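Local coordinates for glycerate dehydrogenase related protein (Thermoplasma acidophilum, PDB 3GVX), which probably acts as an NAD(P)-dependent oxidoreductase of the D-isomer specific 2-hydroxyacid dehydrogenase family, reducing substrates such as glyoxylate or hydroxypyruvate, at residues B[214-217]-B[218-222]; B[233-236]-B[237-241]; B[13-16]-B[17-20]; B[265-268]-B[269-272]. All coordinates share one frame; numbering follows the deposited sequence.

Contact 1: B[214-217]-B[218-222]; sequences VSKP and DMIGF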
ATOM      1  N   VAL B 214      15.430  13.073 -15.031  1.00 41.90           N
ATOM      2  CA  VAL B 214      15.184  14.343 -14.368  1.00 42.34           C
ATOM      3  C   VAL B 214      16.391  15.281 -14.360  1.00 42.85           C
ATOM      4  O   VAL B 214      17.518  14.889 -14.049  1.00 42.82           O
ATOM      5  CB  VAL B 214      14.724  14.160 -12.890  1.00 43.07           C
ATOM      6  CG1 VAL B 214      14.643  15.529 -12.192  1.00 40.92           C
ATOM      7  CG2 VAL B 214      13.375  13.442 -12.842  1.00 44.48           C
ATOM      8  N   SER B 215      16.119  16.532 -14.710  1.00 42.34           N
ATOM      9  CA  SER B 215      17.122  17.575 -14.706  1.00 42.97           C
ATOM     10  C   SER B 215      17.417  17.874 -13.260  1.00 43.53           C
ATOM     11  O   SER B 215      16.581  18.409 -12.526  1.00 43.98           O
ATOM     12  CB  SER B 215      16.593  18.840 -15.380  1.00 44.46           C
ATOM     13  OG  SER B 215      17.327  19.981 -14.969  1.00 47.86           O
ATOM     14  N   LYS B 216      18.622  17.529 -12.851  1.00 43.65           N
ATOM     15  CA  LYS B 216      19.016  17.766 -11.488  1.00 43.60           C
ATOM     16  C   LYS B 216      18.890  19.214 -11.001  1.00 46.34           C
ATOM     17  O   LYS B 216      18.259  19.461  -9.981  1.00 47.19           O
ATOM     18  CB  LYS B 216      20.422  17.275 -11.270  1.00 42.03           C
ATOM     19  CG  LYS B 216      20.863  17.527  -9.877  1.00 41.57           C
ATOM     20  CD  LYS B 216      21.986  16.626  -9.510  1.00 39.51           C
ATOM     21  CE  LYS B 216      22.475  16.996  -8.155  1.00 39.49           C
ATOM     22  NZ  LYS B 216      23.705  16.249  -7.814  1.00 40.52           N
ATOM     23  N   PRO B 217      19.490  20.190 -11.708  1.00 48.06           N
ATOM     24  CA  PRO B 217      19.360  21.575 -11.231  1.00 48.78           C
ATOM     25  C   PRO B 217      17.921  22.091 -11.249  1.00 49.01           C
ATOM     26  O   PRO B 217      17.531  22.885 -10.395  1.00 49.73           O
ATOM     27  CB  PRO B 217      20.264  22.365 -12.182  1.00 49.99           C
ATOM     28  CG  PRO B 217      21.257  21.322 -12.667  1.00 49.92           C
ATOM     29  CD  PRO B 217      20.378  20.121 -12.879  1.00 48.60           C
ATOM     30  N   ASP B 218      17.131  21.642 -12.220  1.00 48.81           N
ATOM     31  CA  ASP B 218      15.742  22.081 -12.317  1.00 49.20           C
ATOM     32  C   ASP B 218      14.884  21.587 -11.148  1.00 48.13           C
ATOM     33  O   ASP B 218      14.062  22.329 -10.613  1.00 46.26           O
ATOM     34  CB  ASP B 218      15.135  21.631 -13.654  1.00 51.34           C
ATOM     35  CG  ASP B 218      15.727  22.374 -14.844  1.00 51.67           C
ATOM     36  OD1 ASP B 218      16.905  22.771 -14.760  1.00 51.56           O
ATOM     37  OD2 ASP B 218      15.021  22.541 -15.862  1.00 49.23           O
HETATM   38  N   MSE B 219      15.092  20.336 -10.750  1.00 46.84           N
HETATM   39  CA  MSE B 219      14.340  19.757  -9.643  1.00 44.69           C
HETATM   40  C   MSE B 219      14.749  20.395  -8.328  1.00 44.91           C
HETATM   41  O   MSE B 219      13.903  20.795  -7.533  1.00 44.81           O
HETATM   42  CB  MSE B 219      14.556  18.238  -9.596  1.00 40.58           C
HETATM   43  CG  MSE B 219      13.910  17.520  -8.416  1.00 37.21           C
HETATM   44 SE   MSE B 219      12.197  17.971  -8.126  1.00 30.90          SE
HETATM   45  CE  MSE B 219      11.330  17.372  -9.553  1.00 32.87           C
ATOM     46  N   ILE B 220      16.051  20.501  -8.109  1.00 44.93           N
ATOM     47  CA  ILE B 220      16.549  21.106  -6.886  1.00 44.83           C
ATOM     48  C   ILE B 220      16.146  22.566  -6.785  1.00 45.05           C
ATOM     49  O   ILE B 220      15.960  23.097  -5.690  1.00 46.70           O
ATOM     50  CB  ILE B 220      18.080  21.003  -6.799  1.00 45.98           C
ATOM     51  CG1 ILE B 220      18.460  19.539  -6.573  1.00 46.69           C
ATOM     52  CG2 ILE B 220      18.616  21.957  -5.747  1.00 46.34           C
ATOM     53  CD1 ILE B 220      19.739  19.311  -5.836  1.00 46.16           C
ATOM     54  N   GLY B 221      15.997  23.208  -7.934  1.00 44.57           N
ATOM     55  CA  GLY B 221      15.609  24.600  -7.947  1.00 44.10           C
ATOM     56  C   GLY B 221      14.132  24.743  -7.697  1.00 43.74           C
ATOM     57  O   GLY B 221      13.689  25.644  -6.993  1.00 43.29           O
ATOM     58  N   PHE B 222      13.375  23.818  -8.265  1.00 43.55           N
ATOM     59  CA  PHE B 222      11.931  23.817  -8.116  1.00 42.28           C
ATOM     60  C   PHE B 222      11.478  23.484  -6.692  1.00 41.27           C
ATOM     61  O   PHE B 222      10.430  23.937  -6.256  1.00 40.53           O
ATOM     62  CB  PHE B 222      11.312  22.839  -9.115  1.00 41.13           C
ATOM     63  CG  PHE B 222       9.822  22.887  -9.163  1.00 40.15           C
ATOM     64  CD1 PHE B 222       9.164  23.930  -9.791  1.00 39.20           C
ATOM     65  CD2 PHE B 222       9.070  21.889  -8.570  1.00 40.41           C
ATOM     66  CE1 PHE B 222       7.774  23.976  -9.823  1.00 39.96           C
ATOM     67  CE2 PHE B 222       7.683  21.929  -8.596  1.00 41.29           C
ATOM     68  CZ  PHE B 222       7.035  22.976  -9.224  1.00 39.72           C
TER
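S215 and D218 meet in a helix N-cap, at the start of helix 216-225, which joins strands 204-207 and 230-233 of the nucleotide-binding domain in a beta-alpha-beta unit. S215 is the N-cap residue, and its OG accepts from D218 N, although the hydroxyl is placed with less certainty. The backbone then takes up helical pairing: M219 N lies 3.0 Å from S215 O, and I220 N donates almost straight to K216 O at 3.1 Å (171° at the hydrogen). Proline suits the first turn, where a missing N-H costs no helical bond, and P217 still offers its O to G221 N. On the buried side V214 CG1 touches CB of selenomethionine M219 at 3.8 Å; V214 just before the cap and M219 four residues after it form a hydrophobic staple. CG1 reaches the helix because it stands anti to V214 N (chi1 173°), while M219 bends away toward L196 and Y231. D218 sends OD2 to S193 N, tying the first turn to the neighbouring helix 193-196. Trimming D218 to an alanine would probably leave S193 N without its carboxylate acceptor and the helix start without a compensating negative charge. The D218 carboxylate and the hydrophobic staple thus secure this helix end, with the serine cap a less certain third element, and the acid probably interacts favourably with the helix dipole.

Contact 2: B[233-236]-B[237-241]; sequences SDVW and WNEPE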
ATOM      1  N   SER B 233      12.561   9.726  -4.135  1.00 35.31           N
ATOM      2  CA  SER B 233      13.248   8.955  -5.147  1.00 35.96           C
ATOM      3  C   SER B 233      14.092   7.811  -4.652  1.00 35.04           C
ATOM      4  O   SER B 233      14.681   7.843  -3.571  1.00 36.04           O
ATOM      5  CB  SER B 233      14.092   9.891  -6.010  1.00 37.56           C
ATOM      6  OG  SER B 233      14.489   9.240  -7.193  1.00 42.09           O
ATOM      7  N   ASP B 234      14.131   6.780  -5.473  1.00 34.37           N
ATOM      8  CA  ASP B 234      14.925   5.623  -5.163  1.00 33.49           C
ATOM      9  C   ASP B 234      16.198   5.690  -5.997  1.00 35.26           C
ATOM     10  O   ASP B 234      17.042   4.814  -5.907  1.00 33.95           O
ATOM     11  CB  ASP B 234      14.152   4.349  -5.475  1.00 30.74           C
ATOM     12  CG  ASP B 234      14.947   3.110  -5.176  1.00 29.81           C
ATOM     13  OD1 ASP B 234      15.462   2.974  -4.042  1.00 27.67           O
ATOM     14  OD2 ASP B 234      15.064   2.265  -6.080  1.00 32.24           O
ATOM     15  N   VAL B 235      16.328   6.741  -6.806  1.00 36.14           N
ATOM     16  CA  VAL B 235      17.504   6.909  -7.656  1.00 38.52           C
ATOM     17  C   VAL B 235      18.025   8.332  -7.645  1.00 40.48           C
ATOM     18  O   VAL B 235      17.271   9.297  -7.781  1.00 42.14           O
ATOM     19  CB  VAL B 235      17.210   6.531  -9.112  1.00 37.14           C
ATOM     20  CG1 VAL B 235      16.722   5.090  -9.190  1.00 36.40           C
ATOM     21  CG2 VAL B 235      16.212   7.514  -9.707  1.00 36.31           C
ATOM     22  N   TRP B 236      19.330   8.460  -7.483  1.00 41.91           N
ATOM     23  CA  TRP B 236      19.940   9.769  -7.446  1.00 43.64           C
ATOM     24  C   TRP B 236      20.946   9.918  -8.580  1.00 43.51           C
ATOM     25  O   TRP B 236      21.385   8.923  -9.143  1.00 44.52           O
ATOM     26  CB  TRP B 236      20.600   9.968  -6.087  1.00 43.80           C
ATOM     27  CG  TRP B 236      20.878  11.372  -5.820  1.00 45.72           C
ATOM     28  CD1 TRP B 236      22.072  11.999  -5.969  1.00 47.17           C
ATOM     29  CD2 TRP B 236      19.947  12.373  -5.388  1.00 45.80           C
ATOM     30  NE1 TRP B 236      21.953  13.323  -5.662  1.00 48.49           N
ATOM     31  CE2 TRP B 236      20.659  13.585  -5.304  1.00 47.12           C
ATOM     32  CE3 TRP B 236      18.585  12.366  -5.073  1.00 44.16           C
ATOM     33  CZ2 TRP B 236      20.065  14.779  -4.910  1.00 46.04           C
ATOM     34  CZ3 TRP B 236      17.994  13.553  -4.684  1.00 45.40           C
ATOM     35  CH2 TRP B 236      18.736  14.747  -4.610  1.00 46.44           C
ATOM     36  N   TRP B 237      21.319  11.142  -8.927  1.00 44.05           N
ATOM     37  CA  TRP B 237      22.283  11.289  -9.997  1.00 44.43           C
ATOM     38  C   TRP B 237      23.655  10.830  -9.529  1.00 45.68           C
ATOM     39  O   TRP B 237      24.012  10.933  -8.343  1.00 44.56           O
ATOM     40  CB  TRP B 237      22.336  12.731 -10.506  1.00 43.05           C
ATOM     41  CG  TRP B 237      21.012  13.249 -10.940  1.00 41.58           C
ATOM     42  CD1 TRP B 237      20.517  13.294 -12.209  1.00 40.32           C
ATOM     43  CD2 TRP B 237      19.995  13.784 -10.092  1.00 40.60           C
ATOM     44  NE1 TRP B 237      19.255  13.831 -12.205  1.00 38.36           N
ATOM     45  CE2 TRP B 237      18.912  14.147 -10.920  1.00 39.61           C
ATOM     46  CE3 TRP B 237      19.903  14.011  -8.715  1.00 39.60           C
ATOM     47  CZ2 TRP B 237      17.735  14.701 -10.414  1.00 40.63           C
ATOM     48  CZ3 TRP B 237      18.738  14.560  -8.211  1.00 41.71           C
ATOM     49  CH2 TRP B 237      17.667  14.907  -9.063  1.00 40.75           C
ATOM     50  N   ASN B 238      24.392  10.303 -10.499  1.00 47.51           N
ATOM     51  CA  ASN B 238      25.733   9.769 -10.344  1.00 50.38           C
ATOM     52  C   ASN B 238      25.722   8.442  -9.620  1.00 51.64           C
ATOM     53  O   ASN B 238      25.892   7.414 -10.261  1.00 53.31           O
ATOM     54  CB  ASN B 238      26.656  10.783  -9.673  1.00 51.87           C
ATOM     55  CG  ASN B 238      26.690  12.102 -10.429  1.00 53.30           C
ATOM     56  OD1 ASN B 238      26.585  12.126 -11.664  1.00 52.14           O
ATOM     57  ND2 ASN B 238      26.841  13.202  -9.700  1.00 54.13           N
ATOM     58  N   GLU B 239      25.486   8.423  -8.314  1.00 52.04           N
ATOM     59  CA  GLU B 239      25.471   7.141  -7.597  1.00 52.38           C
ATOM     60  C   GLU B 239      26.716   6.307  -7.927  1.00 52.28           C
ATOM     61  O   GLU B 239      26.949   5.950  -9.070  1.00 51.09           O
ATOM     62  CB  GLU B 239      24.269   6.293  -8.019  1.00 52.90           C
ATOM     63  CG  GLU B 239      22.902   6.735  -7.557  1.00 54.45           C
ATOM     64  CD  GLU B 239      21.831   5.763  -8.048  1.00 55.39           C
ATOM     65  OE1 GLU B 239      22.056   4.542  -7.939  1.00 56.53           O
ATOM     66  OE2 GLU B 239      20.777   6.204  -8.546  1.00 54.25           O
ATOM     67  N   PRO B 240      27.522   6.000  -6.919  1.00 52.99           N
ATOM     68  CA  PRO B 240      27.328   6.370  -5.520  1.00 53.93           C
ATOM     69  C   PRO B 240      27.827   7.748  -5.055  1.00 55.00           C
ATOM     70  O   PRO B 240      27.590   8.121  -3.911  1.00 55.61           O
ATOM     71  CB  PRO B 240      27.944   5.185  -4.759  1.00 53.55           C
ATOM     72  CG  PRO B 240      28.890   4.586  -5.713  1.00 53.94           C
ATOM     73  CD  PRO B 240      28.147   4.671  -7.010  1.00 52.90           C
ATOM     74  N   GLU B 241      28.477   8.515  -5.927  1.00 55.54           N
ATOM     75  CA  GLU B 241      28.969   9.849  -5.547  1.00 55.69           C
ATOM     76  C   GLU B 241      27.772  10.792  -5.485  1.00 54.72           C
ATOM     77  O   GLU B 241      27.672  11.758  -6.246  1.00 54.94           O
ATOM     78  CB  GLU B 241      29.942  10.346  -6.602  1.00 57.60           C
ATOM     79  CG  GLU B 241      30.813   9.255  -7.156  1.00 60.35           C
ATOM     80  CD  GLU B 241      31.064   9.461  -8.630  1.00 62.74           C
ATOM     81  OE1 GLU B 241      30.327   8.860  -9.447  1.00 63.55           O
ATOM     82  OE2 GLU B 241      31.981  10.248  -8.968  1.00 62.41           O
TER
HETATM   83  O   HOH W   1      24.733  13.731  -6.970  1.00 48.21           O
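From W236 to W237 the backbone is extended, then turns sharply at N238, whose backbone dihedrals fit a classic gamma-turn with a weak bond from E239 N to W237 O. A cis peptide before P240 follows. The turn brings the extended E239 side chain back to W236, where OE2 accepts from W236 N at 2.9 Å on its anti side, 33° out of the carboxylate plane. Neighbouring indoles make a T-shaped pair: the W237 six-membered ring presents its CE3-CZ3 edge to one face of W236, with the six-membered ring centroids 4.7 Å apart and the planes at 78°. CE3 of W237 approaches W236 CE2 to 3.5 Å. W237 NE1 donates to V214 O, which helps hold the ring's rotation, and a water accepts weakly from W236 NE1 while donating to W237 O. With a leucine in place of W236, the W237 edge would probably lose the flat face it rests on and the water its indole donor. The loop follows strand 230-233 of the Rossmann-type sheet, and F112 of the second subunit packs on E239. E239 OE1 also receives a weak bond from H255 ND1, a pairing consistent with the Glu-His couple of active sites in this dehydrogenase family.

Contact 3: B[13-16]-B[17-20]; sequences VREI and AKTV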
ATOM      1  N   VAL B  13      12.217 -25.915  -3.534  1.00 49.31           N
ATOM      2  CA  VAL B  13      11.857 -25.660  -4.911  1.00 46.95           C
ATOM      3  C   VAL B  13      10.876 -26.745  -5.331  1.00 47.35           C
ATOM      4  O   VAL B  13       9.809 -26.459  -5.860  1.00 47.98           O
ATOM      5  CB  VAL B  13      13.128 -25.669  -5.790  1.00 47.14           C
ATOM      6  CG1 VAL B  13      12.776 -25.365  -7.235  1.00 47.11           C
ATOM      7  CG2 VAL B  13      14.161 -24.672  -5.222  1.00 46.38           C
ATOM      8  N   ARG B  14      11.214 -27.992  -5.044  1.00 47.95           N
ATOM      9  CA  ARG B  14      10.344 -29.099  -5.398  1.00 47.61           C
ATOM     10  C   ARG B  14       8.937 -29.012  -4.837  1.00 47.91           C
ATOM     11  O   ARG B  14       7.984 -29.273  -5.558  1.00 47.74           O
ATOM     12  CB  ARG B  14      10.980 -30.420  -4.991  1.00 50.34           C
ATOM     13  CG  ARG B  14      11.689 -31.119  -6.117  1.00 52.54           C
ATOM     14  CD  ARG B  14      13.081 -31.527  -5.736  1.00 53.88           C
ATOM     15  NE  ARG B  14      13.491 -32.676  -6.529  1.00 55.18           N
ATOM     16  CZ  ARG B  14      14.713 -32.878  -6.998  1.00 53.35           C
ATOM     17  NH1 ARG B  14      15.667 -32.001  -6.759  1.00 52.97           N
ATOM     18  NH2 ARG B  14      14.968 -33.963  -7.703  1.00 51.54           N
ATOM     19  N   GLU B  15       8.789 -28.640  -3.568  1.00 48.06           N
ATOM     20  CA  GLU B  15       7.444 -28.538  -3.003  1.00 48.07           C
ATOM     21  C   GLU B  15       6.627 -27.499  -3.741  1.00 46.08           C
ATOM     22  O   GLU B  15       5.508 -27.767  -4.168  1.00 45.47           O
ATOM     23  CB  GLU B  15       7.450 -28.179  -1.509  1.00 51.33           C
ATOM     24  CG  GLU B  15       6.049 -28.353  -0.904  1.00 56.31           C
ATOM     25  CD  GLU B  15       5.883 -27.820   0.518  1.00 60.78           C
ATOM     26  OE1 GLU B  15       4.765 -27.959   1.069  1.00 61.62           O
ATOM     27  OE2 GLU B  15       6.854 -27.269   1.088  1.00 62.90           O
ATOM     28  N   ILE B  16       7.193 -26.304  -3.867  1.00 45.52           N
ATOM     29  CA  ILE B  16       6.556 -25.201  -4.582  1.00 42.65           C
ATOM     30  C   ILE B  16       6.066 -25.729  -5.919  1.00 42.06           C
ATOM     31  O   ILE B  16       4.912 -25.530  -6.307  1.00 40.30           O
ATOM     32  CB  ILE B  16       7.560 -24.073  -4.871  1.00 42.92           C
ATOM     33  CG1 ILE B  16       8.106 -23.522  -3.558  1.00 43.59           C
ATOM     34  CG2 ILE B  16       6.915 -23.016  -5.750  1.00 42.50           C
ATOM     35  CD1 ILE B  16       9.017 -22.327  -3.708  1.00 44.01           C
ATOM     36  N   ALA B  17       6.969 -26.412  -6.613  1.00 41.10           N
ATOM     37  CA  ALA B  17       6.656 -27.004  -7.894  1.00 41.77           C
ATOM     38  C   ALA B  17       5.468 -27.961  -7.792  1.00 42.41           C
ATOM     39  O   ALA B  17       4.505 -27.809  -8.532  1.00 40.46           O
ATOM     40  CB  ALA B  17       7.886 -27.707  -8.460  1.00 41.35           C
ATOM     41  N   LYS B  18       5.495 -28.923  -6.869  1.00 44.48           N
ATOM     42  CA  LYS B  18       4.344 -29.830  -6.782  1.00 47.33           C
ATOM     43  C   LYS B  18       3.062 -29.103  -6.435  1.00 48.02           C
ATOM     44  O   LYS B  18       1.988 -29.533  -6.836  1.00 48.32           O
ATOM     45  CB  LYS B  18       4.507 -30.957  -5.747  1.00 50.35           C
ATOM     46  CG  LYS B  18       5.912 -31.376  -5.386  1.00 54.26           C
ATOM     47  CD  LYS B  18       5.941 -32.784  -4.744  1.00 55.83           C
ATOM     48  CE  LYS B  18       5.024 -32.962  -3.501  1.00 57.93           C
ATOM     49  NZ  LYS B  18       4.514 -31.705  -2.850  1.00 58.94           N
ATOM     50  N   THR B  19       3.136 -28.017  -5.676  1.00 47.84           N
ATOM     51  CA  THR B  19       1.885 -27.346  -5.356  1.00 47.83           C
ATOM     52  C   THR B  19       1.382 -26.589  -6.567  1.00 47.42           C
ATOM     53  O   THR B  19       0.237 -26.763  -6.971  1.00 46.75           O
ATOM     54  CB  THR B  19       1.979 -26.350  -4.177  1.00 48.99           C
ATOM     55  OG1 THR B  19       2.579 -26.987  -3.043  1.00 50.74           O
ATOM     56  CG2 THR B  19       0.568 -25.877  -3.794  1.00 48.85           C
ATOM     57  N   VAL B  20       2.236 -25.762  -7.160  1.00 45.71           N
ATOM     58  CA  VAL B  20       1.839 -24.985  -8.326  1.00 44.36           C
ATOM     59  C   VAL B  20       1.521 -25.834  -9.543  1.00 44.87           C
ATOM     60  O   VAL B  20       0.557 -25.574 -10.248  1.00 45.11           O
ATOM     61  CB  VAL B  20       2.937 -23.973  -8.748  1.00 44.58           C
ATOM     62  CG1 VAL B  20       2.567 -23.342 -10.088  1.00 40.93           C
ATOM     63  CG2 VAL B  20       3.138 -22.909  -7.674  1.00 43.09           C
TER
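Between E15 and T19 the flat group that matters is a peptide rather than a ring. T19 N comes in nearly along the C=O axis to E15 O at 2.8 Å, whereas T19 OG1 donates from above the carbonyl plane, 48° out of it, at 3.2 Å. One oxygen is therefore gripped twice. The hydroxyl reaches back to it because OG1 stands anti to the carbonyl carbon of T19 (chi1 -52°), beside the backbone N, a common way for threonine to satisfy itself on a helix. The carboxylate of E15 and the amine of K18 share the exposed side without a salt bridge: E15 OE1 and K18 NZ are 5.4 Å apart, probably close enough for a mild attraction, but not in contact. Backbone bonds from A17 N to V13 O and from V20 N to I16 O continue the helical pairing. On the other side I16 CG2 lies 4.2 Å from V20 CG2, and with V13 and A17 these apolar groups face helix 266-279, where the small methyl of A17 lets F273 come close. R14 turns its guanidinium to W28 in a cation-pi contact. The result is the amphipathic helix of a beta-alpha-beta crossover, 3-5 to 26-28, in a flavodoxin-like parallel sheet of order 2-1-3-4-5.

Contact 4: B[265-268]-B[269-272]; sequences MDIA and IQLA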
HETATM    1  N   MSE B 265      14.980 -13.014  -5.384  1.00 44.25           N
HETATM    2  CA  MSE B 265      13.902 -13.023  -4.441  1.00 43.33           C
HETATM    3  C   MSE B 265      13.324 -14.429  -4.502  1.00 43.19           C
HETATM    4  O   MSE B 265      13.163 -14.995  -5.586  1.00 42.94           O
HETATM    5  CB  MSE B 265      12.920 -11.941  -4.846  1.00 41.77           C
HETATM    6  CG  MSE B 265      13.561 -10.553  -4.737  1.00 43.06           C
HETATM    7 SE   MSE B 265      12.492  -9.215  -5.303  1.00 38.61          SE
HETATM    8  CE  MSE B 265      11.214  -9.338  -4.121  1.00 42.51           C
ATOM      9  N   ASP B 266      13.062 -15.002  -3.325  1.00 42.54           N
ATOM     10  CA  ASP B 266      12.522 -16.362  -3.188  1.00 42.47           C
ATOM     11  C   ASP B 266      11.236 -16.559  -3.919  1.00 40.25           C
ATOM     12  O   ASP B 266      10.793 -17.672  -4.140  1.00 39.59           O
ATOM     13  CB  ASP B 266      12.212 -16.693  -1.733  1.00 45.53           C
ATOM     14  CG  ASP B 266      13.408 -16.586  -0.847  1.00 49.24           C
ATOM     15  OD1 ASP B 266      14.539 -16.628  -1.379  1.00 49.90           O
ATOM     16  OD2 ASP B 266      13.216 -16.471   0.381  1.00 50.83           O
ATOM     17  N   ILE B 267      10.618 -15.450  -4.249  1.00 38.76           N
ATOM     18  CA  ILE B 267       9.354 -15.449  -4.916  1.00 37.32           C
ATOM     19  C   ILE B 267       9.459 -15.642  -6.437  1.00 36.29           C
ATOM     20  O   ILE B 267       8.502 -16.081  -7.078  1.00 34.89           O
ATOM     21  CB  ILE B 267       8.637 -14.148  -4.488  1.00 38.54           C
ATOM     22  CG1 ILE B 267       7.337 -14.514  -3.768  1.00 41.75           C
ATOM     23  CG2 ILE B 267       8.556 -13.152  -5.631  1.00 37.69           C
ATOM     24  CD1 ILE B 267       6.519 -15.619  -4.423  1.00 43.27           C
ATOM     25  N   ALA B 268      10.630 -15.335  -6.994  1.00 35.16           N
ATOM     26  CA  ALA B 268      10.886 -15.469  -8.432  1.00 34.38           C
ATOM     27  C   ALA B 268      10.645 -16.888  -8.928  1.00 33.58           C
ATOM     28  O   ALA B 268       9.946 -17.094  -9.909  1.00 31.17           O
ATOM     29  CB  ALA B 268      12.317 -15.034  -8.754  1.00 33.48           C
ATOM     30  N   ILE B 269      11.188 -17.870  -8.218  1.00 33.67           N
ATOM     31  CA  ILE B 269      11.029 -19.258  -8.626  1.00 33.80           C
ATOM     32  C   ILE B 269       9.572 -19.703  -8.690  1.00 33.36           C
ATOM     33  O   ILE B 269       9.184 -20.428  -9.596  1.00 32.39           O
ATOM     34  CB  ILE B 269      11.888 -20.211  -7.730  1.00 35.31           C
ATOM     35  CG1 ILE B 269      11.968 -21.595  -8.387  1.00 37.84           C
ATOM     36  CG2 ILE B 269      11.369 -20.233  -6.296  1.00 35.47           C
ATOM     37  CD1 ILE B 269      12.739 -21.589  -9.716  1.00 39.48           C
ATOM     38  N   GLN B 270       8.748 -19.230  -7.761  1.00 33.44           N
ATOM     39  CA  GLN B 270       7.335 -19.593  -7.774  1.00 32.47           C
ATOM     40  C   GLN B 270       6.607 -18.985  -8.954  1.00 31.52           C
ATOM     41  O   GLN B 270       5.788 -19.636  -9.585  1.00 29.45           O
ATOM     42  CB  GLN B 270       6.648 -19.153  -6.491  1.00 35.00           C
ATOM     43  CG  GLN B 270       5.251 -19.708  -6.344  1.00 37.76           C
ATOM     44  CD  GLN B 270       4.678 -19.433  -4.974  1.00 39.29           C
ATOM     45  OE1 GLN B 270       5.381 -19.529  -3.967  1.00 40.41           O
ATOM     46  NE2 GLN B 270       3.397 -19.096  -4.925  1.00 38.04           N
ATOM     47  N   LEU B 271       6.900 -17.721  -9.231  1.00 29.43           N
ATOM     48  CA  LEU B 271       6.281 -17.028 -10.360  1.00 27.78           C
ATOM     49  C   LEU B 271       6.659 -17.735 -11.664  1.00 27.26           C
ATOM     50  O   LEU B 271       5.853 -17.812 -12.589  1.00 24.89           O
ATOM     51  CB  LEU B 271       6.717 -15.554 -10.395  1.00 27.51           C
ATOM     52  CG  LEU B 271       6.228 -14.684  -9.222  1.00 29.49           C
ATOM     53  CD1 LEU B 271       7.037 -13.391  -9.161  1.00 29.65           C
ATOM     54  CD2 LEU B 271       4.725 -14.418  -9.363  1.00 27.40           C
ATOM     55  N   ALA B 272       7.883 -18.259 -11.719  1.00 27.33           N
ATOM     56  CA  ALA B 272       8.357 -18.982 -12.898  1.00 27.08           C
ATOM     57  C   ALA B 272       7.479 -20.206 -13.148  1.00 28.45           C
ATOM     58  O   ALA B 272       6.973 -20.392 -14.247  1.00 29.93           O
ATOM     59  CB  ALA B 272       9.831 -19.394 -12.726  1.00 26.60           C
TER
HETATM   60  O   HOH W   2      13.423 -17.450  -6.365  1.00 43.86           O
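I267 lies obliquely across both L271 and Q270, its two branches dividing the task. CG2 meets L271 CD1 at 3.9 Å, a branched residue against a branched residue one turn on, while CD1 swings to the other neighbour and rests 4.1 Å from Q270 CB. This spread comes with an unusual first torsion (chi1 -119°), away from the staggered positions. L271 has its CG anti to the carbonyl carbon, which lays the branch point over I267 O. That oxygen accepts from L271 N at 3.1 Å and more weakly from Q270 N. Next along, A268 O takes A272 N at 3.0 Å and also N77 ND2 from a nearby loop; the small methyl of A272 lies against I56 and N77, both in loops. I269 points differently: its CG2 sits in the crowded position between its own N and C, 3.4 Å from D266 O, and CG1 runs the other way toward V13 of helix 11-20. I269 N is 4.4 Å from M265 O, too far for direct pairing, and a water fills in, donating to M265 O and accepting from I269 N. I267 and L271 also share A80 of helix 79-97 and Y121 of the second subunit. This is a helix whose apolar side chains meet helix 11-20, helix 79-97 and the second subunit, consistent with the C-terminal helix that in this family returns to pack on the substrate-binding domain.

In the fold
The four contacts fall into two pairs. Contacts 1 and 2 touch in the nucleotide-binding domain, where K216 CD packs on W237 CE3 at 3.4 Å; contact 2 is buried and aromatic, contact 1 partly buried and governed by capping. Contacts 3 and 4 are surface contacts whose centres lie about 11 Å apart: helices 11-20 and 266-279 meet there through small apolar touches such as I16 CG2 on Q270 CG at 3.8 Å. Contacts 1 and 3, with centres about 49 Å apart, lie on opposite sides of the chain's centre, yet each belongs to a beta-alpha-beta unit. Contacts 2 and 4 both reach the second subunit, one from a loop, the other from a helix.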